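Transcriptional regulator, LYSR family (Neisseria meningitidis, PDB 4AB5) probably controls transcription of methionine-biosynthesis genes as a MetR-like DNA-binding regulator, of which this chain is the regulatory domain. Local coordinates at residues B[80-85]-B[155-160]; B[71-76]-B[188-193]; B[107-112]-B[141-146]; B[86-91]-B[169-174]. All blocks are in the same frame, centred on the assembly; numbering follows the deposited sequence.

Followed from its N terminus, the chain enters contact 2 at 71-76 and returns to close it only at 188-193, so the other three contacts lie within that excursion. Farther along the same strand, 80-85 meet 155-160 in contact 1, and 86-91 meet 169-174 in contact 4, pairing the end of strand 72-86 with the start of 171-189. These two spans cross, because 86-91 comes before contact 1 closes and 169-174 after it. Contact 3, the innermost span, packs strand 108-110 on helix 140-148. Contacts 1, 3 and 4 share one lobe; contact 2 lies in the other, about 28 Å from contact 1 between centres, joined to it through strands 72-86 and 171-189.

Contact 1 (B[80-85]-B[155-160]); sequences YEMVGI and ALPYWT
Val-83 and Leu-156 form a hydrogen-bonded pair between antiparallel strands 80-85 and 155-157, which run at 142° to each other; Val-83 N gives to Leu-156 O at 2.8 Å and Leu-156 N to Val-83 O at 2.9 Å. The ladder runs on past the strand end, for Tyr-158 N, in the first turn of the helix, reaches Glu-81 O at 2.9 Å. Pro-157, the N-cap, suits a place opposite Met-82 in a non-hydrogen-bonded pair, where a missing N-H costs no bond across the strands. Its CB lies 3.5 Å from Tyr-80 CE1, while its CD faces the selenium of Met-82, a selenomethionine, whose doubly bent chain brings its methyl CE back to Ala-155. Tyr-80 also receives Trp-159 in a T-shaped stack: the indole edge carrying NE1 points at the phenol face, NE1 sits 3.5 Å above the ring centre, and the planes stand at 90°. The phenol gets there because CG is wedged between backbone N and carbonyl carbon (chi1 52°). Val-83 CG1 touches Tyr-158 CB at 4.0 Å, and beyond it Ile-85 CD1 meets Leu-156 CD1 at 3.9 Å. A water weakly bridges Glu-81 OE1 and Trp-159 N. Strand 72-86 and the start of helix 158-166 meet here in a lobe of the LysR regulatory domain, whose fold resembles the periplasmic binding proteins. Ile-85 and Leu-156 pack on Ile-144 of helix 140-148 and Val-161 of helix 158-166, Tyr-158 meets the ring of His-172, and strand 171-189 pairs with the other edge of strand 80-85.

Contact 2 (B[71-76]-B[188-193]); sequences GISFQP and IRTEDT
Ser-73 and Ile-188 face each other as an antiparallel hydrogen-bonded pair: Ser-73 N binds Ile-188 O at 2.8 Å, and Ile-188 N returns a nearly straight bond to Ser-73 O at 3.0 Å. The serine hydroxyl, lying beside its own backbone N (chi1 -56°), carries the contact on to Thr-190, where its OG is hydrogen-bonded to Thr-190 OG1 at 2.9 Å. Small hydroxylated residues suit this spot, since each can both give and accept. The Thr-193 methyl CG2 lies beside Ser-73 OG, at 3.5 Å. Farther along, Thr-190 N makes a weak bond to Gly-71 O; Gly-71 has a positive phi, a backbone shape glycine takes easily. Ile-72 points away from 188-193 and packs on Val-50, Leu-53 and Leu-54 of helix 50-54.

A second shell holds the turn that presents Thr-190. Thr-193 OG1 donates to Thr-190 O at 2.7 Å, pinning the turn from within. Arg-189 reaches out with an extended chain, and its NH1 forms a salt bridge with Asp-192 OD2 at 2.8 Å, though the hydrogen bond in it is weak; a long, weak ion pair links the same nitrogen to Asp-59. Ile-188 packs on Leu-60 and on Leu-198 of helix 196-212. This is the second lobe of the periplasmic-binding-protein-like fold, where strand 72-86 starts beside the far end of strand 171-189. Backbone bonds thus fix the strand pairing, a hydroxyl pair adds a side-chain bond beside it, and the buried Arg-189 and Asp-192 probably offset each other's charge while tying the turn together.

Contact 3 (B[107-112]-B[141-146]); sequences TLITYP and IAIIQL
Ile-109 and Ile-143 lie alongside each other, pointing opposite ways, each filling a hollow in the other segment. The branch CG2 of Ile-109 rests on Ile-143 CG1 at 3.8 Å, and its longer arm ends with CD1 against Leu-146 CB, also at 3.8 Å. Ile-109 thus straddles two residues three positions apart on the helix; beta-branched isoleucine suits this because its two arms diverge from CB, one for each neighbour. In return, Ile-143 enters the notch between Ile-109 and Tyr-111. With CG1 set beside the backbone N (chi1 -67°) and the chain then extended, its tip CD1 lies over the face of the tyrosine ring, 3.6 Å above the plane and toward the rim, in a CH-pi contact.

This is helix-on-sheet packing in one alpha/beta lobe of the LysR effector-binding domain, whose fold resembles the periplasmic binding proteins. Strand 108-110 runs parallel to 134-136, and the 141-146 part of the helix runs nearly antiparallel to strand 108-110, at 166°, with axes 9.0 Å apart at their closest. The strand offers aliphatic Ile-109 to the helix, while Tyr-111, just past its end, has its OH hydrogen-bonded to Thr-140 OG1 and its ring stacked with His-17. The helix also reaches the second subunit: Ile-141 and Ala-142 pack on Phe-20 of that chain, and Gln-145 OE1 accepts a hydrogen bond from its Arg-31.

Contact 4 (B[86-91]-B[169-174]); sequences CAPDHP and YVVHRQ
Cys-86 and Val-171 form an antiparallel beta bridge where strand 72-86 ends and strand 171-189 begins, the two long strands that connect the lobes of this periplasmic-binding-protein-like fold. Backbone bonds define the bridge: Val-171 N gives to Cys-86 O at 3.0 Å, and the reverse bond, Cys-86 N to Val-171 O, is weak at 3.3 Å. The carbonyl of Cys-86 is also approached by Val-170 CA in a CA-H...O contact of 3.4 Å.

Packing contacts gather round Val-171, whose two methyls serve different neighbours. CG2, held between backbone N and carbonyl carbon, meets Cys-86 SG at 3.6 Å and lies over one face of the Arg-173 guanidinium; CG1, beside the N (chi1 -65°), reaches over to Pro-88 CB at 4.1 Å. The compact thiol fits a buried place that it shares with Ile-153 and Trp-98. Pro-88, in the loop just after the strand, has its CD 3.4 Å from Tyr-169 O.

Polar bonds run along the same strand. Arg-173 NH2 reaches Ala-93 O, while its NH1 bonds His-172 O at 2.8 Å, the oxygen lying close to the guanidinium plane.

Contact 1 (B[80-85]-B[155-160])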
loop_
_atom_site.group_PDB
_atom_site.type_symbol
_atom_site.label_atom_id
_atom_site.label_comp_id
_atom_site.label_asym_id
_atom_site.label_seq_id
_atom_site.Cartn_x
_atom_site.Cartn_y
_atom_site.Cartn_z
ATOM N N TYR B 80 4.656 -18.358 -9.223
ATOM C CA TYR B 80 5.488 -17.314 -9.837
ATOM C C TYR B 80 6.862 -17.249 -9.189
ATOM O O TYR B 80 7.024 -17.690 -8.046
ATOM C CB TYR B 80 4.809 -15.920 -9.835
ATOM C CG TYR B 80 4.292 -15.454 -8.488
ATOM C CD1 TYR B 80 5.149 -14.912 -7.539
ATOM C CD2 TYR B 80 2.934 -15.515 -8.179
ATOM C CE1 TYR B 80 4.681 -14.488 -6.296
ATOM C CE2 TYR B 80 2.448 -15.057 -6.953
ATOM C CZ TYR B 80 3.327 -14.550 -6.010
ATOM O OH TYR B 80 2.877 -14.104 -4.789
ATOM N N GLU B 81 7.847 -16.672 -9.912
ATOM C CA GLU B 81 9.211 -16.516 -9.425
ATOM C C GLU B 81 9.423 -15.272 -8.582
ATOM O O GLU B 81 8.938 -14.184 -8.917
ATOM C CB GLU B 81 10.278 -16.655 -10.542
ATOM C CG GLU B 81 10.213 -15.652 -11.691
ATOM C CD GLU B 81 9.264 -15.951 -12.843
ATOM O OE1 GLU B 81 8.030 -15.933 -12.623
ATOM O OE2 GLU B 81 9.755 -16.091 -13.987
HETATM N N MSE B 82 10.119 -15.467 -7.455
HETATM C CA MSE B 82 10.533 -14.433 -6.519
HETATM C C MSE B 82 11.898 -13.990 -7.017
HETATM O O MSE B 82 12.832 -14.798 -7.091
HETATM C CB MSE B 82 10.635 -14.971 -5.082
HETATM C CG MSE B 82 9.292 -15.299 -4.456
HETATM SE SE MSE B 82 8.201 -13.727 -4.075
HETATM C CE MSE B 82 9.336 -12.889 -2.681
ATOM N N VAL B 83 11.993 -12.730 -7.435
ATOM C CA VAL B 83 13.242 -12.196 -7.971
ATOM C C VAL B 83 13.887 -11.262 -6.972
ATOM O O VAL B 83 13.185 -10.588 -6.208
ATOM C CB VAL B 83 13.104 -11.562 -9.387
ATOM C CG1 VAL B 83 12.675 -12.601 -10.422
ATOM C CG2 VAL B 83 12.158 -10.357 -9.391
ATOM N N GLY B 84 15.215 -11.253 -6.973
ATOM C CA GLY B 84 16.004 -10.366 -6.137
ATOM C C GLY B 84 16.159 -9.046 -6.864
ATOM O O GLY B 84 16.382 -9.032 -8.076
ATOM N N ILE B 85 15.975 -7.928 -6.151
ATOM C CA ILE B 85 16.132 -6.595 -6.730
ATOM C C ILE B 85 17.200 -5.796 -6.026
ATOM O O ILE B 85 17.291 -5.824 -4.796
ATOM C CB ILE B 85 14.805 -5.797 -6.908
ATOM C CG1 ILE B 85 14.052 -5.566 -5.566
ATOM C CG2 ILE B 85 13.914 -6.457 -7.961
ATOM C CD1 ILE B 85 13.110 -4.342 -5.528
ATOM N N ALA B 155 13.384 -9.052 -2.194
ATOM C CA ALA B 155 12.869 -10.192 -2.950
ATOM C C ALA B 155 11.392 -9.913 -3.199
ATOM O O ALA B 155 10.621 -9.730 -2.249
ATOM C CB ALA B 155 13.038 -11.487 -2.172
ATOM N N LEU B 156 11.011 -9.811 -4.470
ATOM C CA LEU B 156 9.629 -9.517 -4.840
ATOM C C LEU B 156 9.178 -10.363 -6.026
ATOM O O LEU B 156 10.039 -10.801 -6.789
ATOM C CB LEU B 156 9.464 -8.014 -5.163
ATOM C CG LEU B 156 9.489 -7.030 -3.991
ATOM C CD1 LEU B 156 9.610 -5.610 -4.496
ATOM C CD2 LEU B 156 8.256 -7.178 -3.103
ATOM N N PRO B 157 7.854 -10.609 -6.213
ATOM C CA PRO B 157 7.417 -11.379 -7.392
ATOM C C PRO B 157 7.864 -10.673 -8.672
ATOM O O PRO B 157 7.907 -9.444 -8.704
ATOM C CB PRO B 157 5.885 -11.357 -7.286
ATOM C CG PRO B 157 5.591 -11.062 -5.862
ATOM C CD PRO B 157 6.696 -10.178 -5.397
ATOM N N TYR B 158 8.218 -11.442 -9.710
ATOM C CA TYR B 158 8.642 -10.877 -10.986
ATOM C C TYR B 158 7.574 -9.918 -11.555
ATOM O O TYR B 158 7.925 -8.834 -12.027
ATOM C CB TYR B 158 9.012 -11.992 -11.994
ATOM C CG TYR B 158 9.330 -11.466 -13.377
ATOM C CD1 TYR B 158 10.545 -10.838 -13.646
ATOM C CD2 TYR B 158 8.388 -11.532 -14.401
ATOM C CE1 TYR B 158 10.821 -10.301 -14.902
ATOM C CE2 TYR B 158 8.654 -11.000 -15.660
ATOM C CZ TYR B 158 9.878 -10.396 -15.910
ATOM O OH TYR B 158 10.155 -9.857 -17.143
ATOM N N TRP B 159 6.281 -10.313 -11.503
ATOM C CA TRP B 159 5.190 -9.481 -12.012
ATOM C C TRP B 159 5.094 -8.083 -11.357
ATOM O O TRP B 159 4.775 -7.119 -12.052
ATOM C CB TRP B 159 3.840 -10.226 -12.016
ATOM C CG TRP B 159 3.387 -10.701 -10.671
ATOM C CD1 TRP B 159 3.554 -11.947 -10.148
ATOM C CD2 TRP B 159 2.672 -9.941 -9.685
ATOM N NE1 TRP B 159 2.993 -12.013 -8.894
ATOM C CE2 TRP B 159 2.465 -10.787 -8.575
ATOM C CE3 TRP B 159 2.194 -8.616 -9.624
ATOM C CZ2 TRP B 159 1.791 -10.362 -7.424
ATOM C CZ3 TRP B 159 1.540 -8.193 -8.480
ATOM C CH2 TRP B 159 1.341 -9.062 -7.398
ATOM N N THR B 160 5.389 -7.981 -10.040
ATOM C CA THR B 160 5.374 -6.722 -9.272
ATOM C C THR B 160 6.543 -5.810 -9.707
ATOM O O THR B 160 6.371 -4.596 -9.831
ATOM C CB THR B 160 5.530 -7.008 -7.753
ATOM O OG1 THR B 160 4.832 -8.191 -7.381
ATOM C CG2 THR B 160 5.073 -5.848 -6.889
HETATM O O HOH W 1 5.894 -13.402 -12.217
#

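Contact 2 (B[71-76]-B[188-193])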
loop_
_atom_site.group_PDB
_atom_site.type_symbol
_atom_site.label_atom_id
_atom_site.label_comp_id
_atom_site.label_asym_id
_atom_site.label_seq_id
_atom_site.Cartn_x
_atom_site.Cartn_y
_atom_site.Cartn_z
ATOM N N GLY B 71 -10.977 -30.451 7.636
ATOM C CA GLY B 71 -12.010 -29.426 7.624
ATOM C C GLY B 71 -11.673 -28.264 6.711
ATOM O O GLY B 71 -12.354 -27.241 6.736
ATOM N N ILE B 72 -10.626 -28.426 5.891
ATOM C CA ILE B 72 -10.152 -27.420 4.954
ATOM C C ILE B 72 -9.768 -28.014 3.592
ATOM O O ILE B 72 -9.083 -29.038 3.531
ATOM C CB ILE B 72 -9.095 -26.458 5.603
ATOM C CG1 ILE B 72 -9.734 -25.109 5.919
ATOM C CG2 ILE B 72 -7.861 -26.241 4.751
ATOM C CD1 ILE B 72 -9.708 -24.758 7.278
ATOM N N SER B 73 -10.266 -27.385 2.510
ATOM C CA SER B 73 -9.972 -27.758 1.125
ATOM C C SER B 73 -9.202 -26.651 0.408
ATOM O O SER B 73 -9.485 -25.464 0.584
ATOM C CB SER B 73 -11.237 -28.122 0.359
ATOM O OG SER B 73 -11.933 -29.158 1.029
ATOM N N PHE B 74 -8.198 -27.061 -0.370
ATOM C CA PHE B 74 -7.322 -26.158 -1.108
ATOM C C PHE B 74 -7.605 -26.174 -2.577
ATOM O O PHE B 74 -7.902 -27.227 -3.154
ATOM C CB PHE B 74 -5.843 -26.499 -0.866
ATOM C CG PHE B 74 -5.420 -26.261 0.553
ATOM C CD1 PHE B 74 -5.051 -24.986 0.982
ATOM C CD2 PHE B 74 -5.400 -27.304 1.472
ATOM C CE1 PHE B 74 -4.671 -24.761 2.308
ATOM C CE2 PHE B 74 -5.007 -27.086 2.792
ATOM C CZ PHE B 74 -4.641 -25.820 3.205
ATOM N N GLN B 75 -7.476 -24.995 -3.186
ATOM C CA GLN B 75 -7.683 -24.787 -4.603
ATOM C C GLN B 75 -6.459 -24.048 -5.141
ATOM O O GLN B 75 -6.167 -22.942 -4.663
ATOM C CB GLN B 75 -8.967 -23.979 -4.835
ATOM C CG GLN B 75 -9.512 -24.089 -6.251
ATOM C CD GLN B 75 -10.924 -23.573 -6.405
ATOM O OE1 GLN B 75 -11.454 -23.531 -7.511
ATOM N NE2 GLN B 75 -11.483 -22.936 -5.378
ATOM N N PRO B 76 -5.697 -24.640 -6.091
ATOM C CA PRO B 76 -4.530 -23.920 -6.632
ATOM C C PRO B 76 -4.920 -22.666 -7.409
ATOM O O PRO B 76 -5.919 -22.664 -8.136
ATOM C CB PRO B 76 -3.867 -24.948 -7.546
ATOM C CG PRO B 76 -4.950 -25.897 -7.915
ATOM C CD PRO B 76 -5.877 -25.952 -6.746
ATOM N N ILE B 188 -10.644 -22.916 1.633
ATOM C CA ILE B 188 -12.032 -22.842 2.092
ATOM C C ILE B 188 -12.293 -24.044 3.029
ATOM O O ILE B 188 -11.473 -24.976 3.088
ATOM C CB ILE B 188 -13.077 -22.781 0.933
ATOM C CG1 ILE B 188 -13.034 -24.028 0.011
ATOM C CG2 ILE B 188 -13.015 -21.469 0.151
ATOM C CD1 ILE B 188 -14.268 -24.236 -0.870
ATOM N N ARG B 189 -13.447 -24.038 3.734
ATOM C CA ARG B 189 -13.849 -25.157 4.583
ATOM C C ARG B 189 -14.310 -26.252 3.630
ATOM O O ARG B 189 -14.783 -25.944 2.539
ATOM C CB ARG B 189 -15.033 -24.768 5.474
ATOM C CG ARG B 189 -14.728 -23.783 6.578
ATOM C CD ARG B 189 -16.041 -23.385 7.219
ATOM N NE ARG B 189 -15.989 -22.056 7.829
ATOM C CZ ARG B 189 -16.280 -20.923 7.199
ATOM N NH1 ARG B 189 -16.639 -20.938 5.920
ATOM N NH2 ARG B 189 -16.217 -19.768 7.841
ATOM N N THR B 190 -14.161 -27.508 4.014
ATOM C CA THR B 190 -14.605 -28.629 3.181
ATOM C C THR B 190 -16.134 -28.637 3.003
ATOM O O THR B 190 -16.601 -29.016 1.928
ATOM C CB THR B 190 -13.981 -29.952 3.672
ATOM O OG1 THR B 190 -12.574 -29.749 3.799
ATOM C CG2 THR B 190 -14.225 -31.113 2.714
ATOM N N GLU B 191 -16.901 -28.164 4.017
ATOM C CA GLU B 191 -18.366 -28.070 3.949
ATOM C C GLU B 191 -18.792 -27.079 2.858
ATOM O O GLU B 191 -19.811 -27.286 2.213
ATOM C CB GLU B 191 -18.963 -27.642 5.309
ATOM C CG GLU B 191 -20.477 -27.848 5.440
ATOM C CD GLU B 191 -21.398 -26.780 4.858
ATOM O OE1 GLU B 191 -21.250 -25.595 5.238
ATOM O OE2 GLU B 191 -22.273 -27.125 4.029
ATOM N N ASP B 192 -18.007 -26.027 2.650
ATOM C CA ASP B 192 -18.299 -24.959 1.702
ATOM C C ASP B 192 -17.882 -25.221 0.246
ATOM O O ASP B 192 -18.125 -24.365 -0.614
ATOM C CB ASP B 192 -17.726 -23.636 2.227
ATOM C CG ASP B 192 -18.456 -23.043 3.417
ATOM O OD1 ASP B 192 -19.368 -23.698 3.941
ATOM O OD2 ASP B 192 -18.117 -21.923 3.817
ATOM N N THR B 193 -17.289 -26.406 -0.046
ATOM C CA THR B 193 -16.851 -26.804 -1.402
ATOM C C THR B 193 -17.987 -26.766 -2.456
ATOM O O THR B 193 -17.713 -26.700 -3.660
ATOM C CB THR B 193 -16.189 -28.189 -1.388
ATOM O OG1 THR B 193 -17.043 -29.132 -0.733
ATOM C CG2 THR B 193 -14.787 -28.188 -0.801
#

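Contact 3 (B[107-112]-B[141-146])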
loop_
_atom_site.group_PDB
_atom_site.type_symbol
_atom_site.label_atom_id
_atom_site.label_comp_id
_atom_site.label_asym_id
_atom_site.label_seq_id
_atom_site.Cartn_x
_atom_site.Cartn_y
_atom_site.Cartn_z
ATOM N N THR B 107 21.518 -5.204 3.578
ATOM C CA THR B 107 20.296 -4.842 4.306
ATOM C C THR B 107 19.137 -5.390 3.462
ATOM O O THR B 107 19.091 -5.142 2.258
ATOM C CB THR B 107 20.219 -3.294 4.506
ATOM O OG1 THR B 107 21.188 -2.893 5.475
ATOM C CG2 THR B 107 18.841 -2.807 4.961
ATOM N N LEU B 108 18.221 -6.144 4.078
ATOM C CA LEU B 108 17.076 -6.717 3.384
ATOM C C LEU B 108 15.812 -5.885 3.640
ATOM O O LEU B 108 15.440 -5.660 4.793
ATOM C CB LEU B 108 16.878 -8.204 3.782
ATOM C CG LEU B 108 15.838 -9.034 2.977
ATOM C CD1 LEU B 108 16.234 -9.182 1.505
ATOM C CD2 LEU B 108 15.640 -10.394 3.596
ATOM N N ILE B 109 15.177 -5.405 2.562
ATOM C CA ILE B 109 13.937 -4.626 2.646
ATOM C C ILE B 109 12.747 -5.551 2.406
ATOM O O ILE B 109 12.688 -6.231 1.384
ATOM C CB ILE B 109 13.944 -3.337 1.775
ATOM C CG1 ILE B 109 15.274 -2.567 1.960
ATOM C CG2 ILE B 109 12.732 -2.441 2.117
ATOM C CD1 ILE B 109 15.649 -1.709 0.846
ATOM N N THR B 110 11.870 -5.669 3.420
ATOM C CA THR B 110 10.702 -6.558 3.413
ATOM C C THR B 110 9.455 -5.829 3.931
ATOM O O THR B 110 9.548 -4.694 4.402
ATOM C CB THR B 110 10.954 -7.791 4.344
ATOM O OG1 THR B 110 10.818 -7.413 5.718
ATOM C CG2 THR B 110 12.302 -8.473 4.122
ATOM N N TYR B 111 8.302 -6.528 3.917
ATOM C CA TYR B 111 7.054 -6.046 4.510
ATOM C C TYR B 111 7.173 -6.245 6.032
ATOM O O TYR B 111 7.944 -7.116 6.454
ATOM C CB TYR B 111 5.835 -6.774 3.923
ATOM C CG TYR B 111 5.700 -6.551 2.435
ATOM C CD1 TYR B 111 5.323 -5.310 1.927
ATOM C CD2 TYR B 111 6.010 -7.559 1.528
ATOM C CE1 TYR B 111 5.222 -5.090 0.552
ATOM C CE2 TYR B 111 5.919 -7.349 0.148
ATOM C CZ TYR B 111 5.524 -6.111 -0.333
ATOM O OH TYR B 111 5.431 -5.895 -1.687
ATOM N N PRO B 112 6.506 -5.417 6.882
ATOM C CA PRO B 112 6.693 -5.547 8.344
ATOM C C PRO B 112 5.881 -6.707 8.896
ATOM O O PRO B 112 4.804 -6.541 9.486
ATOM C CB PRO B 112 6.245 -4.174 8.887
ATOM C CG PRO B 112 5.963 -3.330 7.667
ATOM C CD PRO B 112 5.602 -4.294 6.587
ATOM N N ILE B 141 5.954 0.422 -3.472
ATOM C CA ILE B 141 6.500 1.626 -4.100
ATOM C C ILE B 141 7.651 2.234 -3.274
ATOM O O ILE B 141 8.623 2.722 -3.854
ATOM C CB ILE B 141 5.400 2.650 -4.499
ATOM C CG1 ILE B 141 4.603 3.174 -3.272
ATOM C CG2 ILE B 141 4.477 2.058 -5.575
ATOM C CD1 ILE B 141 3.677 4.363 -3.554
ATOM N N ALA B 142 7.558 2.144 -1.930
ATOM C CA ALA B 142 8.587 2.623 -1.014
ATOM C C ALA B 142 9.769 1.646 -0.981
ATOM O O ALA B 142 10.907 2.101 -0.949
ATOM C CB ALA B 142 8.012 2.828 0.377
ATOM N N ILE B 143 9.502 0.311 -1.039
ATOM C CA ILE B 143 10.545 -0.720 -1.106
ATOM C C ILE B 143 11.445 -0.479 -2.326
ATOM O O ILE B 143 12.663 -0.398 -2.161
ATOM C CB ILE B 143 9.985 -2.175 -1.062
ATOM C CG1 ILE B 143 9.343 -2.481 0.326
ATOM C CG2 ILE B 143 11.094 -3.213 -1.411
ATOM C CD1 ILE B 143 8.633 -3.831 0.467
ATOM N N ILE B 144 10.840 -0.318 -3.530
ATOM C CA ILE B 144 11.542 -0.072 -4.788
ATOM C C ILE B 144 12.403 1.182 -4.739
ATOM O O ILE B 144 13.564 1.118 -5.148
ATOM C CB ILE B 144 10.589 -0.185 -6.027
ATOM C CG1 ILE B 144 10.461 -1.655 -6.459
ATOM C CG2 ILE B 144 11.043 0.678 -7.229
ATOM C CD1 ILE B 144 9.188 -2.221 -6.221
ATOM N N GLN B 145 11.871 2.296 -4.189
ATOM C CA GLN B 145 12.645 3.551 -4.086
ATOM C C GLN B 145 13.819 3.454 -3.128
ATOM O O GLN B 145 14.846 4.061 -3.376
ATOM C CB GLN B 145 11.763 4.766 -3.767
ATOM C CG GLN B 145 10.787 5.151 -4.880
ATOM C CD GLN B 145 11.421 5.372 -6.234
ATOM O OE1 GLN B 145 12.491 5.965 -6.368
ATOM N NE2 GLN B 145 10.744 4.927 -7.275
ATOM N N LEU B 146 13.671 2.658 -2.057
ATOM C CA LEU B 146 14.716 2.397 -1.074
ATOM C C LEU B 146 15.813 1.518 -1.701
ATOM O O LEU B 146 17.003 1.798 -1.521
ATOM C CB LEU B 146 14.128 1.723 0.176
ATOM C CG LEU B 146 13.375 2.617 1.159
ATOM C CD1 LEU B 146 12.718 1.783 2.221
ATOM C CD2 LEU B 146 14.285 3.652 1.796
#

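Contact 4 (B[86-91]-B[169-174])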
loop_
_atom_site.group_PDB
_atom_site.type_symbol
_atom_site.label_atom_id
_atom_site.label_comp_id
_atom_site.label_asym_id
_atom_site.label_seq_id
_atom_site.Cartn_x
_atom_site.Cartn_y
_atom_site.Cartn_z
ATOM N N CYS B 86 18.025 -5.110 -6.814
ATOM C CA CYS B 86 19.083 -4.209 -6.348
ATOM C C CYS B 86 19.151 -3.007 -7.300
ATOM O O CYS B 86 18.550 -3.045 -8.371
ATOM C CB CYS B 86 20.429 -4.926 -6.223
ATOM S SG CYS B 86 21.204 -5.354 -7.804
ATOM N N ALA B 87 19.849 -1.938 -6.911
ATOM C CA ALA B 87 20.008 -0.757 -7.759
ATOM C C ALA B 87 20.941 -1.133 -8.923
ATOM O O ALA B 87 21.784 -2.016 -8.736
ATOM C CB ALA B 87 20.606 0.389 -6.959
ATOM N N PRO B 88 20.820 -0.515 -10.127
ATOM C CA PRO B 88 21.716 -0.891 -11.242
ATOM C C PRO B 88 23.223 -0.796 -10.946
ATOM O O PRO B 88 23.997 -1.551 -11.522
ATOM C CB PRO B 88 21.293 0.060 -12.364
ATOM C CG PRO B 88 19.887 0.425 -12.035
ATOM C CD PRO B 88 19.870 0.535 -10.547
ATOM N N ASP B 89 23.613 0.111 -10.014
ATOM C CA ASP B 89 24.975 0.408 -9.538
ATOM C C ASP B 89 25.518 -0.659 -8.594
ATOM O O ASP B 89 26.697 -0.999 -8.686
ATOM C CB ASP B 89 25.000 1.762 -8.786
ATOM C CG ASP B 89 25.107 3.008 -9.636
ATOM O OD1 ASP B 89 25.482 2.892 -10.831
ATOM O OD2 ASP B 89 24.867 4.112 -9.098
ATOM N N HIS B 90 24.683 -1.111 -7.635
ATOM C CA HIS B 90 24.971 -2.118 -6.604
ATOM C C HIS B 90 25.908 -3.257 -7.063
ATOM O O HIS B 90 25.696 -3.801 -8.145
ATOM C CB HIS B 90 23.642 -2.709 -6.050
ATOM C CG HIS B 90 23.782 -3.429 -4.738
ATOM N ND1 HIS B 90 23.340 -2.863 -3.552
ATOM C CD2 HIS B 90 24.324 -4.639 -4.463
ATOM C CE1 HIS B 90 23.636 -3.739 -2.602
ATOM N NE2 HIS B 90 24.235 -4.818 -3.105
ATOM N N PRO B 91 26.912 -3.652 -6.228
ATOM C CA PRO B 91 27.807 -4.766 -6.597
ATOM C C PRO B 91 27.121 -6.078 -6.996
ATOM O O PRO B 91 27.635 -6.786 -7.864
ATOM C CB PRO B 91 28.655 -4.954 -5.336
ATOM C CG PRO B 91 28.684 -3.600 -4.718
ATOM C CD PRO B 91 27.306 -3.074 -4.926
ATOM N N TYR B 169 14.721 1.996 -12.242
ATOM C CA TYR B 169 14.920 2.071 -10.792
ATOM C C TYR B 169 15.781 0.920 -10.261
ATOM O O TYR B 169 16.703 1.141 -9.480
ATOM C CB TYR B 169 13.562 2.076 -10.039
ATOM C CG TYR B 169 12.604 3.200 -10.375
ATOM C CD1 TYR B 169 13.073 4.462 -10.728
ATOM C CD2 TYR B 169 11.230 3.032 -10.244
ATOM C CE1 TYR B 169 12.199 5.507 -11.006
ATOM C CE2 TYR B 169 10.346 4.075 -10.505
ATOM C CZ TYR B 169 10.834 5.314 -10.880
ATOM O OH TYR B 169 9.973 6.353 -11.150
ATOM N N VAL B 170 15.448 -0.310 -10.660
ATOM C CA VAL B 170 16.104 -1.521 -10.180
ATOM C C VAL B 170 16.443 -2.473 -11.332
ATOM O O VAL B 170 15.999 -2.278 -12.469
ATOM C CB VAL B 170 15.216 -2.244 -9.105
ATOM C CG1 VAL B 170 15.063 -1.414 -7.834
ATOM C CG2 VAL B 170 13.842 -2.644 -9.664
ATOM N N VAL B 171 17.227 -3.510 -11.014
ATOM C CA VAL B 171 17.569 -4.616 -11.908
ATOM C C VAL B 171 17.120 -5.860 -11.162
ATOM O O VAL B 171 17.035 -5.826 -9.928
ATOM C CB VAL B 171 19.057 -4.670 -12.359
ATOM C CG1 VAL B 171 19.429 -3.457 -13.207
ATOM C CG2 VAL B 171 20.016 -4.824 -11.186
ATOM N N HIS B 172 16.770 -6.925 -11.880
ATOM C CA HIS B 172 16.328 -8.142 -11.209
ATOM C C HIS B 172 17.292 -9.276 -11.438
ATOM O O HIS B 172 17.913 -9.356 -12.508
ATOM C CB HIS B 172 14.866 -8.508 -11.535
ATOM C CG HIS B 172 14.663 -9.129 -12.878
ATOM N ND1 HIS B 172 14.383 -10.483 -13.009
ATOM C CD2 HIS B 172 14.682 -8.563 -14.108
ATOM C CE1 HIS B 172 14.255 -10.694 -14.309
ATOM N NE2 HIS B 172 14.413 -9.565 -15.009
ATOM N N ARG B 173 17.465 -10.120 -10.406
ATOM C CA ARG B 173 18.379 -11.261 -10.443
ATOM C C ARG B 173 17.742 -12.501 -9.848
ATOM O O ARG B 173 16.888 -12.406 -8.962
ATOM C CB ARG B 173 19.710 -10.950 -9.721
ATOM C CG ARG B 173 20.510 -9.772 -10.283
ATOM C CD ARG B 173 21.041 -10.061 -11.667
ATOM N NE ARG B 173 21.901 -9.000 -12.178
ATOM C CZ ARG B 173 21.502 -8.048 -13.014
ATOM N NH1 ARG B 173 20.236 -7.991 -13.409
ATOM N NH2 ARG B 173 22.363 -7.145 -13.459
ATOM N N GLN B 174 18.191 -13.671 -10.325
ATOM C CA GLN B 174 17.715 -14.965 -9.867
ATOM C C GLN B 174 18.208 -15.250 -8.447
ATOM O O GLN B 174 19.395 -15.096 -8.167
ATOM C CB GLN B 174 18.165 -16.054 -10.841
ATOM C CG GLN B 174 17.655 -17.434 -10.485
ATOM C CD GLN B 174 17.862 -18.402 -11.603
ATOM O OE1 GLN B 174 18.978 -18.794 -11.938
ATOM N NE2 GLN B 174 16.769 -18.825 -12.184
#